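Local coordinates for protein Ton_1535 (Thermococcus onnurineus, PDB 3ZPJ) that is of unknown function but folds as an all-helical alpha-solenoid, a shape that in other proteins often serves as a scaffold for binding partners, at residues S78-T83 against M94-R99; R312-K317 against P342-E347; I319-V324 against L349-T354. All coordinates share one frame; numbering follows the deposited sequence.

The three contacts come from two distant parts of one elongated helical chain. Interaction 1 lies nearer the N-terminus and joins consecutive antiparallel helices, 70-86 and 90-104, in a buried setting. Interactions 2 and 3 both join helix 309-325 to the last helix, 342-351, their segments alternating along the chain (312-317, 319-324, 342-347, 349-354) and their centres about 11 Å apart; a long, weak ion pair between K317 and E351 links them. Interaction 1 closes before they open, on the opposite side of the chain's centre, about 53 and 56 Å away between centres. The solenoid thus has a close-packed antiparallel pair towards one end and a more open, near-parallel pair at its C-terminal end.

Interaction 1: residues S78-T83 against M94-R99; sequences SIIAST and MDFFNR
A81 packs against F96 and F97 where helices 70-86 and 90-104 form an antiparallel helical hairpin of the alpha-solenoid. The local axes approach to 8.0 Å at 160°, and the CA atoms of A81 and F96 are 5.0 Å apart, a closeness that the small methyl of A81 permits. That methyl is the tight point of the contact. Its CB touches CB of F96 at 3.7 Å and also sits over the centre of the F97 ring in a CH-pi contact. With CG of F97 anti to its own carbonyl carbon (chi1 -79°), the ring reaches across to A81, and L120 and L124 of helix 110-126 also touch it.

The buried I80 makes an off-centre contact over one face of the F96 ring, its CG2 offset toward the rim and 4.0 Å from the ring centroid. The more open side of the contact is the opposite face, where the partly exposed R99 lays its guanidinium so that NE stands above the ring centre. The partly exposed D95 meets this guanidinium at its edge in a salt bridge: R99 NE donates to D95 OD1 (3.3 Å; N-H...O angle 176°), approaching that oxygen from above the carboxylate plane.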
ATOM      1  N   SER A  78     -21.601  -3.943  -1.313  1.00 32.40           N
ATOM      2  CA  SER A  78     -20.200  -3.502  -1.259  1.00 33.49           C
ATOM      3  C   SER A  78     -19.469  -3.834  -2.536  1.00 33.69           C
ATOM      4  O   SER A  78     -18.731  -3.005  -3.074  1.00 45.21           O
ATOM      5  CB  SER A  78     -19.461  -4.155  -0.098  1.00 34.69           C
ATOM      6  OG  SER A  78     -19.964  -3.692   1.128  1.00 42.51           O
ATOM      7  N   ILE A  79     -19.666  -5.060  -3.009  1.00 33.54           N
ATOM      8  CA  ILE A  79     -19.096  -5.504  -4.278  1.00 36.42           C
ATOM      9  C   ILE A  79     -19.529  -4.592  -5.428  1.00 46.82           C
ATOM     10  O   ILE A  79     -18.707  -4.107  -6.205  1.00 49.07           O
ATOM     11  CB  ILE A  79     -19.463  -6.960  -4.543  1.00 36.11           C
ATOM     12  CG1 ILE A  79     -18.955  -7.816  -3.371  1.00 35.34           C
ATOM     13  CG2 ILE A  79     -18.890  -7.446  -5.888  1.00 35.87           C
ATOM     14  CD1 ILE A  79     -19.163  -9.304  -3.540  1.00 27.89           C
ATOM     15  N   ILE A  80     -20.822  -4.321  -5.498  1.00 46.83           N
ATOM     16  CA  ILE A  80     -21.354  -3.415  -6.501  1.00 45.41           C
ATOM     17  C   ILE A  80     -20.760  -2.016  -6.339  1.00 42.53           C
ATOM     18  O   ILE A  80     -20.414  -1.352  -7.320  1.00 39.57           O
ATOM     19  CB  ILE A  80     -22.889  -3.369  -6.392  1.00 42.30           C
ATOM     20  CG1 ILE A  80     -23.466  -4.724  -6.834  1.00 34.63           C
ATOM     21  CG2 ILE A  80     -23.455  -2.198  -7.183  1.00 30.64           C
ATOM     22  CD1 ILE A  80     -24.925  -4.926  -6.497  1.00 36.03           C
ATOM     23  N   ALA A  81     -20.629  -1.589  -5.088  1.00 43.21           N
ATOM     24  CA  ALA A  81     -20.149  -0.245  -4.761  1.00 48.11           C
ATOM     25  C   ALA A  81     -18.719   0.020  -5.213  1.00 43.20           C
ATOM     26  O   ALA A  81     -18.439   1.065  -5.774  1.00 46.77           O
ATOM     27  CB  ALA A  81     -20.271   0.018  -3.271  1.00 44.83           C
ATOM     28  N   SER A  82     -17.813  -0.916  -4.947  1.00 38.40           N
ATOM     29  CA  SER A  82     -16.421  -0.708  -5.332  1.00 46.45           C
ATOM     30  C   SER A  82     -16.223  -0.782  -6.848  1.00 46.99           C
ATOM     31  O   SER A  82     -15.404  -0.046  -7.386  1.00 50.77           O
ATOM     32  CB  SER A  82     -15.442  -1.628  -4.574  1.00 39.33           C
ATOM     33  OG  SER A  82     -15.667  -2.994  -4.841  1.00 37.83           O
ATOM     34  N   THR A  83     -17.003  -1.608  -7.546  1.00 41.83           N
ATOM     35  CA  THR A  83     -16.864  -1.674  -8.998  1.00 46.20           C
ATOM     36  C   THR A  83     -17.361  -0.394  -9.689  1.00 45.86           C
ATOM     37  O   THR A  83     -16.782   0.046 -10.693  1.00 46.47           O
ATOM     38  CB  THR A  83     -17.505  -2.953  -9.616  1.00 54.47           C
ATOM     39  OG1 THR A  83     -18.913  -2.789  -9.726  1.00 70.13           O
ATOM     40  CG2 THR A  83     -17.219  -4.163  -8.758  1.00 44.39           C
ATOM     41  N   MET A  94     -21.250   5.665  -3.693  1.00 40.46           N
ATOM     42  CA  MET A  94     -21.458   6.068  -2.307  1.00 45.25           C
ATOM     43  C   MET A  94     -22.887   5.753  -1.920  1.00 45.16           C
ATOM     44  O   MET A  94     -23.179   5.468  -0.759  1.00 59.10           O
ATOM     45  CB  MET A  94     -21.116   7.552  -2.066  1.00 52.53           C
ATOM     46  CG  MET A  94     -19.597   7.876  -1.928  1.00 66.57           C
ATOM     47  SD  MET A  94     -18.647   6.936  -0.685  1.00 54.30           S
ATOM     48  CE  MET A  94     -17.098   7.816  -0.667  1.00 70.68           C
ATOM     49  N   ASP A  95     -23.776   5.778  -2.902  1.00 41.39           N
ATOM     50  CA  ASP A  95     -25.139   5.312  -2.677  1.00 52.05           C
ATOM     51  C   ASP A  95     -25.094   3.845  -2.238  1.00 46.92           C
ATOM     52  O   ASP A  95     -25.675   3.477  -1.217  1.00 45.33           O
ATOM     53  CB  ASP A  95     -25.987   5.492  -3.941  1.00 58.39           C
ATOM     54  CG  ASP A  95     -27.404   4.927  -3.804  1.00 61.04           C
ATOM     55  OD1 ASP A  95     -27.828   4.543  -2.691  1.00 63.32           O
ATOM     56  OD2 ASP A  95     -28.113   4.885  -4.830  1.00 63.05           O
ATOM     57  N   PHE A  96     -24.385   3.007  -2.985  1.00 37.10           N
ATOM     58  CA  PHE A  96     -24.327   1.598  -2.607  1.00 41.04           C
ATOM     59  C   PHE A  96     -23.551   1.311  -1.332  1.00 46.88           C
ATOM     60  O   PHE A  96     -23.932   0.426  -0.568  1.00 43.75           O
ATOM     61  CB  PHE A  96     -23.912   0.701  -3.774  1.00 34.35           C
ATOM     62  CG  PHE A  96     -25.060   0.375  -4.674  1.00 46.88           C
ATOM     63  CD1 PHE A  96     -25.527   1.316  -5.582  1.00 52.28           C
ATOM     64  CD2 PHE A  96     -25.734  -0.828  -4.556  1.00 44.66           C
ATOM     65  CE1 PHE A  96     -26.613   1.038  -6.391  1.00 48.69           C
ATOM     66  CE2 PHE A  96     -26.816  -1.108  -5.368  1.00 48.97           C
ATOM     67  CZ  PHE A  96     -27.255  -0.173  -6.285  1.00 48.31           C
ATOM     68  N   PHE A  97     -22.492   2.072  -1.084  1.00 45.59           N
ATOM     69  CA  PHE A  97     -21.812   1.975   0.197  1.00 39.88           C
ATOM     70  C   PHE A  97     -22.760   2.281   1.370  1.00 42.12           C
ATOM     71  O   PHE A  97     -22.743   1.596   2.388  1.00 44.15           O
ATOM     72  CB  PHE A  97     -20.566   2.860   0.214  1.00 37.67           C
ATOM     73  CG  PHE A  97     -19.394   2.247  -0.502  1.00 42.21           C
ATOM     74  CD1 PHE A  97     -18.936   0.984  -0.138  1.00 39.79           C
ATOM     75  CD2 PHE A  97     -18.776   2.904  -1.557  1.00 44.07           C
ATOM     76  CE1 PHE A  97     -17.862   0.394  -0.794  1.00 45.99           C
ATOM     77  CE2 PHE A  97     -17.702   2.317  -2.222  1.00 48.96           C
ATOM     78  CZ  PHE A  97     -17.244   1.057  -1.836  1.00 47.03           C
ATOM     79  N   ASN A  98     -23.608   3.286   1.206  1.00 38.02           N
ATOM     80  CA  ASN A  98     -24.555   3.633   2.242  1.00 39.54           C
ATOM     81  C   ASN A  98     -25.616   2.574   2.433  1.00 49.47           C
ATOM     82  O   ASN A  98     -26.095   2.357   3.552  1.00 49.60           O
ATOM     83  CB  ASN A  98     -25.193   4.984   1.951  1.00 47.11           C
ATOM     84  CG  ASN A  98     -24.313   6.133   2.382  1.00 64.94           C
ATOM     85  OD1 ASN A  98     -23.805   6.148   3.504  1.00 74.44           O
ATOM     86  ND2 ASN A  98     -24.104   7.092   1.488  1.00 71.77           N
ATOM     87  N   ARG A  99     -25.986   1.914   1.340  1.00 47.18           N
ATOM     88  CA  ARG A  99     -26.903   0.797   1.443  1.00 46.22           C
ATOM     89  C   ARG A  99     -26.222  -0.310   2.241  1.00 40.18           C
ATOM     90  O   ARG A  99     -26.826  -0.896   3.137  1.00 45.55           O
ATOM     91  CB  ARG A  99     -27.340   0.298   0.064  1.00 43.73           C
ATOM     92  CG  ARG A  99     -28.183   1.299  -0.721  1.00 44.55           C
ATOM     93  CD  ARG A  99     -28.852   0.628  -1.919  1.00 41.12           C
ATOM     94  NE  ARG A  99     -29.138   1.578  -2.988  1.00 45.08           N
ATOM     95  CZ  ARG A  99     -29.926   1.322  -4.027  1.00 54.99           C
ATOM     96  NH1 ARG A  99     -30.526   0.137  -4.139  1.00 51.46           N
ATOM     97  NH2 ARG A  99     -30.119   2.256  -4.952  1.00 55.58           N
TER

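Interaction 2: residues R312-K317 against P342-E347; sequences RSEALK and PKIREE
I344 reaches from helix 342-351 against S313, E314 and K317 of helix 309-325, one branch to each end of the contact. Its CD1 meets CB of S313 at 3.8 Å and, more loosely, CG of E314 at 4.1 Å. The other branch, CG2, lies anti to the backbone N and touches CD of K317 at 3.9 Å, the two side chains crossing at about a right angle. Beyond CD the lysine continues to E347: K317 NZ and E347 OE1 are 3.3 Å apart in a salt bridge whose hydrogen bond is weak. The K317 chain leaves with CG anti to its backbone N and bends at chi3 (113°), which carries the ammonium past I344 to the carboxylate. A methionine in its place would probably leave E347 without its cationic mate on this helix.

Here two helices of the solenoid run side by side in nearly the same direction, 15° apart with local axes 9.8 Å from each other, and helix 332-338 comes between them in the chain. Further out, OG of S313 bonds to the backbone N of D341, just ahead of the last helix, and to O of I309 in its own helix; these bonds probably help fix helix 309-325 against the start of the last one. The carboxylate of E314 is turned to K311 in a salt bridge, while NZ of K317 has a second, long and weak ion pair with E351.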
ATOM      1  N   ARG A 312      20.805  21.563   5.725  1.00 55.22           N
ATOM      2  CA  ARG A 312      22.196  21.343   5.373  1.00 52.33           C
ATOM      3  C   ARG A 312      22.977  20.952   6.626  1.00 52.86           C
ATOM      4  O   ARG A 312      23.795  20.024   6.600  1.00 55.70           O
ATOM      5  CB  ARG A 312      22.799  22.587   4.697  1.00 52.16           C
ATOM      6  CG  ARG A 312      24.298  22.489   4.432  1.00 53.70           C
ATOM      7  CD  ARG A 312      24.763  23.486   3.382  1.00 56.02           C
ATOM      8  NE  ARG A 312      25.039  24.807   3.941  1.00 58.01           N
ATOM      9  CZ  ARG A 312      24.220  25.857   3.860  1.00 62.44           C
ATOM     10  NH1 ARG A 312      23.048  25.757   3.235  1.00 59.89           N
ATOM     11  NH2 ARG A 312      24.574  27.013   4.409  1.00 60.74           N
ATOM     12  N   SER A 313      22.713  21.660   7.723  1.00 53.96           N
ATOM     13  CA  SER A 313      23.364  21.365   8.992  1.00 54.25           C
ATOM     14  C   SER A 313      23.118  19.923   9.416  1.00 49.92           C
ATOM     15  O   SER A 313      24.049  19.205   9.764  1.00 60.60           O
ATOM     16  CB  SER A 313      22.897  22.337  10.072  1.00 53.20           C
ATOM     17  OG  SER A 313      23.566  23.584   9.941  1.00 63.10           O
ATOM     18  N   GLU A 314      21.861  19.501   9.352  1.00 49.57           N
ATOM     19  CA  GLU A 314      21.488  18.142   9.721  1.00 47.49           C
ATOM     20  C   GLU A 314      22.197  17.093   8.865  1.00 52.46           C
ATOM     21  O   GLU A 314      22.802  16.158   9.393  1.00 54.26           O
ATOM     22  CB  GLU A 314      19.969  17.969   9.639  1.00 54.40           C
ATOM     23  CG  GLU A 314      19.208  18.742  10.709  1.00 70.81           C
ATOM     24  CD  GLU A 314      17.738  18.969  10.361  1.00 82.88           C
ATOM     25  OE1 GLU A 314      17.093  18.031   9.829  1.00 87.21           O
ATOM     26  OE2 GLU A 314      17.235  20.092  10.615  1.00 78.82           O
ATOM     27  N   ALA A 315      22.131  17.260   7.544  1.00 52.24           N
ATOM     28  CA  ALA A 315      22.711  16.292   6.610  1.00 45.53           C
ATOM     29  C   ALA A 315      24.225  16.165   6.795  1.00 47.76           C
ATOM     30  O   ALA A 315      24.787  15.075   6.709  1.00 57.37           O
ATOM     31  CB  ALA A 315      22.369  16.663   5.173  1.00 44.37           C
ATOM     32  N   LEU A 316      24.876  17.289   7.063  1.00 54.15           N
ATOM     33  CA  LEU A 316      26.317  17.294   7.243  1.00 56.01           C
ATOM     34  C   LEU A 316      26.700  16.540   8.512  1.00 59.25           C
ATOM     35  O   LEU A 316      27.728  15.863   8.556  1.00 58.47           O
ATOM     36  CB  LEU A 316      26.840  18.729   7.282  1.00 58.85           C
ATOM     37  CG  LEU A 316      26.964  19.428   5.926  1.00 61.47           C
ATOM     38  CD1 LEU A 316      27.513  20.854   6.081  1.00 56.19           C
ATOM     39  CD2 LEU A 316      27.858  18.617   5.001  1.00 62.30           C
ATOM     40  N   LYS A 317      25.865  16.656   9.542  1.00 59.44           N
ATOM     41  CA  LYS A 317      26.115  15.963  10.801  1.00 61.40           C
ATOM     42  C   LYS A 317      26.043  14.455  10.591  1.00 68.18           C
ATOM     43  O   LYS A 317      27.009  13.736  10.868  1.00 70.14           O
ATOM     44  CB  LYS A 317      25.115  16.395  11.883  1.00 60.39           C
ATOM     45  CG  LYS A 317      25.275  15.625  13.192  1.00 65.89           C
ATOM     46  CD  LYS A 317      24.540  16.284  14.347  1.00 72.53           C
ATOM     47  CE  LYS A 317      23.377  15.436  14.833  1.00 78.02           C
ATOM     48  NZ  LYS A 317      22.735  16.021  16.045  1.00 81.42           N
ATOM     49  N   PRO A 342      25.911  26.308  14.665  1.00 76.11           N
ATOM     50  CA  PRO A 342      26.937  25.970  15.656  1.00 72.91           C
ATOM     51  C   PRO A 342      26.369  25.066  16.751  1.00 75.83           C
ATOM     52  O   PRO A 342      27.082  24.192  17.231  1.00 81.34           O
ATOM     53  CB  PRO A 342      27.369  27.336  16.208  1.00 67.99           C
ATOM     54  CG  PRO A 342      26.224  28.230  15.968  1.00 66.83           C
ATOM     55  CD  PRO A 342      25.528  27.731  14.726  1.00 74.83           C
ATOM     56  N   LYS A 343      25.103  25.259  17.113  1.00 75.23           N
ATOM     57  CA  LYS A 343      24.436  24.379  18.068  1.00 77.55           C
ATOM     58  C   LYS A 343      24.546  22.913  17.638  1.00 76.98           C
ATOM     59  O   LYS A 343      25.071  22.074  18.378  1.00 82.10           O
ATOM     60  CB  LYS A 343      22.968  24.767  18.221  1.00 80.76           C
ATOM     61  CG  LYS A 343      22.171  23.770  19.042  1.00 88.60           C
ATOM     62  CD  LYS A 343      20.747  24.233  19.244  1.00 97.48           C
ATOM     63  CE  LYS A 343      20.005  23.315  20.197  1.00100.93           C
ATOM     64  NZ  LYS A 343      18.626  23.806  20.450  1.00103.71           N
ATOM     65  N   ILE A 344      24.049  22.619  16.440  1.00 71.87           N
ATOM     66  CA  ILE A 344      24.190  21.304  15.830  1.00 67.09           C
ATOM     67  C   ILE A 344      25.654  20.874  15.726  1.00 70.75           C
ATOM     68  O   ILE A 344      25.981  19.722  16.002  1.00 76.19           O
ATOM     69  CB  ILE A 344      23.530  21.270  14.450  1.00 68.65           C
ATOM     70  CG1 ILE A 344      22.013  21.297  14.610  1.00 65.17           C
ATOM     71  CG2 ILE A 344      23.951  20.034  13.669  1.00 73.78           C
ATOM     72  CD1 ILE A 344      21.263  21.121  13.318  1.00 60.21           C
ATOM     73  N   ARG A 345      26.535  21.801  15.357  1.00 66.36           N
ATOM     74  CA  ARG A 345      27.950  21.482  15.208  1.00 72.39           C
ATOM     75  C   ARG A 345      28.540  20.968  16.522  1.00 89.91           C
ATOM     76  O   ARG A 345      29.499  20.188  16.526  1.00 86.91           O
ATOM     77  CB  ARG A 345      28.727  22.707  14.739  1.00 70.65           C
ATOM     78  CG  ARG A 345      30.188  22.440  14.441  1.00 64.61           C
ATOM     79  CD  ARG A 345      30.959  23.740  14.254  1.00 65.75           C
ATOM     80  NE  ARG A 345      30.732  24.622  15.391  1.00 72.72           N
ATOM     81  CZ  ARG A 345      31.192  25.862  15.490  1.00 74.98           C
ATOM     82  NH1 ARG A 345      31.920  26.388  14.514  1.00 80.36           N
ATOM     83  NH2 ARG A 345      30.919  26.575  16.573  1.00 78.67           N
ATOM     84  N   GLU A 346      27.958  21.413  17.634  1.00102.40           N
ATOM     85  CA  GLU A 346      28.396  20.992  18.962  1.00107.55           C
ATOM     86  C   GLU A 346      27.849  19.610  19.308  1.00105.21           C
ATOM     87  O   GLU A 346      28.557  18.774  19.867  1.00107.21           O
ATOM     88  CB  GLU A 346      27.966  22.013  20.018  1.00106.12           C
ATOM     89  CG  GLU A 346      28.647  23.360  19.875  1.00110.04           C
ATOM     90  CD  GLU A 346      30.154  23.241  19.845  1.00113.14           C
ATOM     91  OE1 GLU A 346      30.727  22.791  20.856  1.00117.73           O
ATOM     92  OE2 GLU A 346      30.764  23.589  18.812  1.00111.83           O
ATOM     93  N   GLU A 347      26.586  19.380  18.970  1.00 96.84           N
ATOM     94  CA  GLU A 347      25.952  18.093  19.205  1.00 93.77           C
ATOM     95  C   GLU A 347      26.674  16.975  18.468  1.00 94.10           C
ATOM     96  O   GLU A 347      26.858  15.886  19.000  1.00 95.10           O
ATOM     97  CB  GLU A 347      24.499  18.152  18.765  1.00 87.36           C
ATOM     98  CG  GLU A 347      23.746  19.276  19.423  1.00 88.08           C
ATOM     99  CD  GLU A 347      22.341  19.384  18.904  1.00 94.59           C
ATOM    100  OE1 GLU A 347      22.010  18.638  17.952  1.00 92.56           O
ATOM    101  OE2 GLU A 347      21.573  20.212  19.445  1.00100.83           O
TER

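Interaction 3: residues I319-V324 against L349-T354; sequences IALELV and LNEIGT
L321 and I352 mark the closest backbone approach, their CA atoms 6.6 Å apart, with 319-324 wholly helical while the facing chain is helical at 349-351 and turns into loop by G353. V324 and I352 carry the apolar part. CG2 of V324 rests alongside the outer branch of I352, 3.5 Å from CG1 and nearly as near to CD1, and the same methyl reaches CG2 of I352 at 4.0 Å. This follows from the torsion of V324 (chi1 164°), which places CG1 anti to the backbone N and leaves CG2 to face the isoleucine. I352 in turn sends CG1 anti to its carbonyl carbon, which brings the branch ending in CD1 next to V324. CD2 of L321 touches the same CG1 more loosely, at 4.2 Å.

The pair lies at the C-terminal end of the alpha-solenoid, where the last helix runs out into a short tail. I352 also touches V332 and I336 of helix 332-338, and A320 of helix 309-325 packs on I335, so this intervening helix makes apolar contacts with both segments.

The outer side of the contact is more polar. The carboxylate of E351 approaches the end of L321, with OE1 3.1 Å from CD1 and 3.9 Å from CD2. This is a van der Waals contact of an oxygen with methyl groups, and no hydrogen bond passes between the segments. The aliphatic root of E351 also takes part, its CB lying 3.9 Å from CD2 of L321, and its other oxygen, OE2, is directed back toward interaction 2. At the far end T354 turns its CB toward helix 309-325, and its OG1 comes within 4.4 Å of CG1 of V324.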
ATOM      1  N   ILE A 319      26.259  12.560   8.001  1.00 52.53           N
ATOM      2  CA  ILE A 319      27.385  12.054   7.233  1.00 58.80           C
ATOM      3  C   ILE A 319      28.610  11.913   8.125  1.00 63.78           C
ATOM      4  O   ILE A 319      29.326  10.914   8.062  1.00 68.27           O
ATOM      5  CB  ILE A 319      27.716  12.981   6.054  1.00 55.66           C
ATOM      6  CG1 ILE A 319      26.598  12.928   5.006  1.00 51.58           C
ATOM      7  CG2 ILE A 319      29.065  12.614   5.445  1.00 55.79           C
ATOM      8  CD1 ILE A 319      26.689  14.044   3.956  1.00 52.83           C
ATOM      9  N   ALA A 320      28.827  12.909   8.977  1.00 65.54           N
ATOM     10  CA  ALA A 320      30.009  12.930   9.823  1.00 71.92           C
ATOM     11  C   ALA A 320      29.953  11.845  10.891  1.00 76.23           C
ATOM     12  O   ALA A 320      30.976  11.250  11.220  1.00 88.40           O
ATOM     13  CB  ALA A 320      30.195  14.294  10.455  1.00 70.75           C
ATOM     14  N   LEU A 321      28.768  11.585  11.432  1.00 68.43           N
ATOM     15  CA  LEU A 321      28.622  10.524  12.424  1.00 74.51           C
ATOM     16  C   LEU A 321      28.927   9.167  11.804  1.00 79.41           C
ATOM     17  O   LEU A 321      29.641   8.348  12.392  1.00 84.27           O
ATOM     18  CB  LEU A 321      27.212  10.503  13.013  1.00 68.53           C
ATOM     19  CG  LEU A 321      26.753  11.717  13.817  1.00 67.61           C
ATOM     20  CD1 LEU A 321      25.370  11.447  14.387  1.00 59.74           C
ATOM     21  CD2 LEU A 321      27.745  12.070  14.919  1.00 64.28           C
ATOM     22  N   GLU A 322      28.375   8.935  10.616  1.00 69.39           N
ATOM     23  CA  GLU A 322      28.599   7.682   9.915  1.00 61.05           C
ATOM     24  C   GLU A 322      30.082   7.502   9.636  1.00 61.76           C
ATOM     25  O   GLU A 322      30.623   6.409   9.790  1.00 62.05           O
ATOM     26  CB  GLU A 322      27.825   7.642   8.605  1.00 63.34           C
ATOM     27  CG  GLU A 322      27.888   6.286   7.937  1.00 74.87           C
ATOM     28  CD  GLU A 322      27.185   5.214   8.747  1.00 83.80           C
ATOM     29  OE1 GLU A 322      26.200   5.555   9.442  1.00 76.13           O
ATOM     30  OE2 GLU A 322      27.609   4.038   8.683  1.00 92.53           O
ATOM     31  N   LEU A 323      30.735   8.578   9.217  1.00 60.41           N
ATOM     32  CA  LEU A 323      32.180   8.545   9.040  1.00 70.61           C
ATOM     33  C   LEU A 323      32.851   7.967  10.280  1.00 79.98           C
ATOM     34  O   LEU A 323      33.612   7.020  10.177  1.00 82.41           O
ATOM     35  CB  LEU A 323      32.736   9.931   8.714  1.00 66.78           C
ATOM     36  CG  LEU A 323      32.664  10.321   7.239  1.00 72.98           C
ATOM     37  CD1 LEU A 323      33.463  11.582   6.964  1.00 75.56           C
ATOM     38  CD2 LEU A 323      33.160   9.186   6.365  1.00 77.87           C
ATOM     39  N   VAL A 324      32.514   8.501  11.450  1.00 89.36           N
ATOM     40  CA  VAL A 324      33.114   8.063  12.712  1.00 96.42           C
ATOM     41  C   VAL A 324      33.000   6.557  12.972  1.00 92.64           C
ATOM     42  O   VAL A 324      34.014   5.883  13.204  1.00 90.20           O
ATOM     43  CB  VAL A 324      32.548   8.852  13.906  1.00 96.72           C
ATOM     44  CG1 VAL A 324      32.863   8.146  15.220  1.00 98.28           C
ATOM     45  CG2 VAL A 324      33.112  10.259  13.899  1.00 97.56           C
ATOM     46  N   LEU A 349      29.667  17.108  17.847  1.00 94.20           N
ATOM     47  CA  LEU A 349      30.996  17.070  18.444  1.00 91.71           C
ATOM     48  C   LEU A 349      30.983  16.273  19.753  1.00 98.18           C
ATOM     49  O   LEU A 349      32.013  15.768  20.203  1.00 92.10           O
ATOM     50  CB  LEU A 349      31.513  18.497  18.648  1.00 78.42           C
ATOM     51  CG  LEU A 349      32.909  18.820  18.101  1.00 76.19           C
ATOM     52  CD1 LEU A 349      33.365  17.787  17.078  1.00 76.26           C
ATOM     53  CD2 LEU A 349      32.966  20.228  17.515  1.00 70.92           C
ATOM     54  N   ASN A 350      29.798  16.159  20.348  1.00107.79           N
ATOM     55  CA  ASN A 350      29.604  15.337  21.537  1.00110.49           C
ATOM     56  C   ASN A 350      29.355  13.887  21.155  1.00106.04           C
ATOM     57  O   ASN A 350      29.951  12.971  21.718  1.00106.58           O
ATOM     58  CB  ASN A 350      28.425  15.852  22.365  1.00109.73           C
ATOM     59  CG  ASN A 350      28.666  17.238  22.927  1.00111.44           C
ATOM     60  OD1 ASN A 350      29.796  17.599  23.281  1.00106.30           O
ATOM     61  ND2 ASN A 350      27.601  18.027  23.010  1.00112.87           N
ATOM     62  N   GLU A 351      28.464  13.688  20.190  1.00 99.99           N
ATOM     63  CA  GLU A 351      28.131  12.352  19.723  1.00 93.19           C
ATOM     64  C   GLU A 351      29.350  11.611  19.162  1.00 94.48           C
ATOM     65  O   GLU A 351      29.410  10.388  19.214  1.00104.88           O
ATOM     66  CB  GLU A 351      26.983  12.411  18.716  1.00 84.69           C
ATOM     67  CG  GLU A 351      25.715  12.983  19.320  1.00 88.89           C
ATOM     68  CD  GLU A 351      24.575  13.072  18.328  1.00 98.04           C
ATOM     69  OE1 GLU A 351      24.652  12.410  17.274  1.00103.21           O
ATOM     70  OE2 GLU A 351      23.599  13.806  18.601  1.00 98.72           O
ATOM     71  N   ILE A 352      30.325  12.354  18.649  1.00 88.44           N
ATOM     72  CA  ILE A 352      31.595  11.771  18.209  1.00 89.47           C
ATOM     73  C   ILE A 352      32.397  11.294  19.427  1.00101.78           C
ATOM     74  O   ILE A 352      33.331  10.493  19.320  1.00108.36           O
ATOM     75  CB  ILE A 352      32.377  12.760  17.311  1.00 86.55           C
ATOM     76  CG1 ILE A 352      31.738  12.804  15.918  1.00 86.45           C
ATOM     77  CG2 ILE A 352      33.852  12.394  17.189  1.00 77.68           C
ATOM     78  CD1 ILE A 352      32.472  13.700  14.931  1.00 84.36           C
ATOM     79  N   GLY A 353      31.991  11.761  20.603  1.00104.65           N
ATOM     80  CA  GLY A 353      32.491  11.196  21.842  1.00105.45           C
ATOM     81  C   GLY A 353      31.755   9.917  22.221  1.00102.77           C
ATOM     82  O   GLY A 353      31.387   9.732  23.381  1.00101.21           O
ATOM     83  N   THR A 354      31.512   9.043  21.247  1.00101.11           N
ATOM     84  CA  THR A 354      31.081   7.690  21.557  1.00 97.82           C
ATOM     85  C   THR A 354      32.295   6.998  22.147  1.00112.99           C
ATOM     86  O   THR A 354      33.399   7.071  21.598  1.00113.58           O
ATOM     87  CB  THR A 354      30.615   6.895  20.322  1.00 84.39           C
ATOM     88  OG1 THR A 354      31.578   7.035  19.271  1.00 88.24           O
ATOM     89  CG2 THR A 354      29.249   7.368  19.843  1.00 67.43           C
TER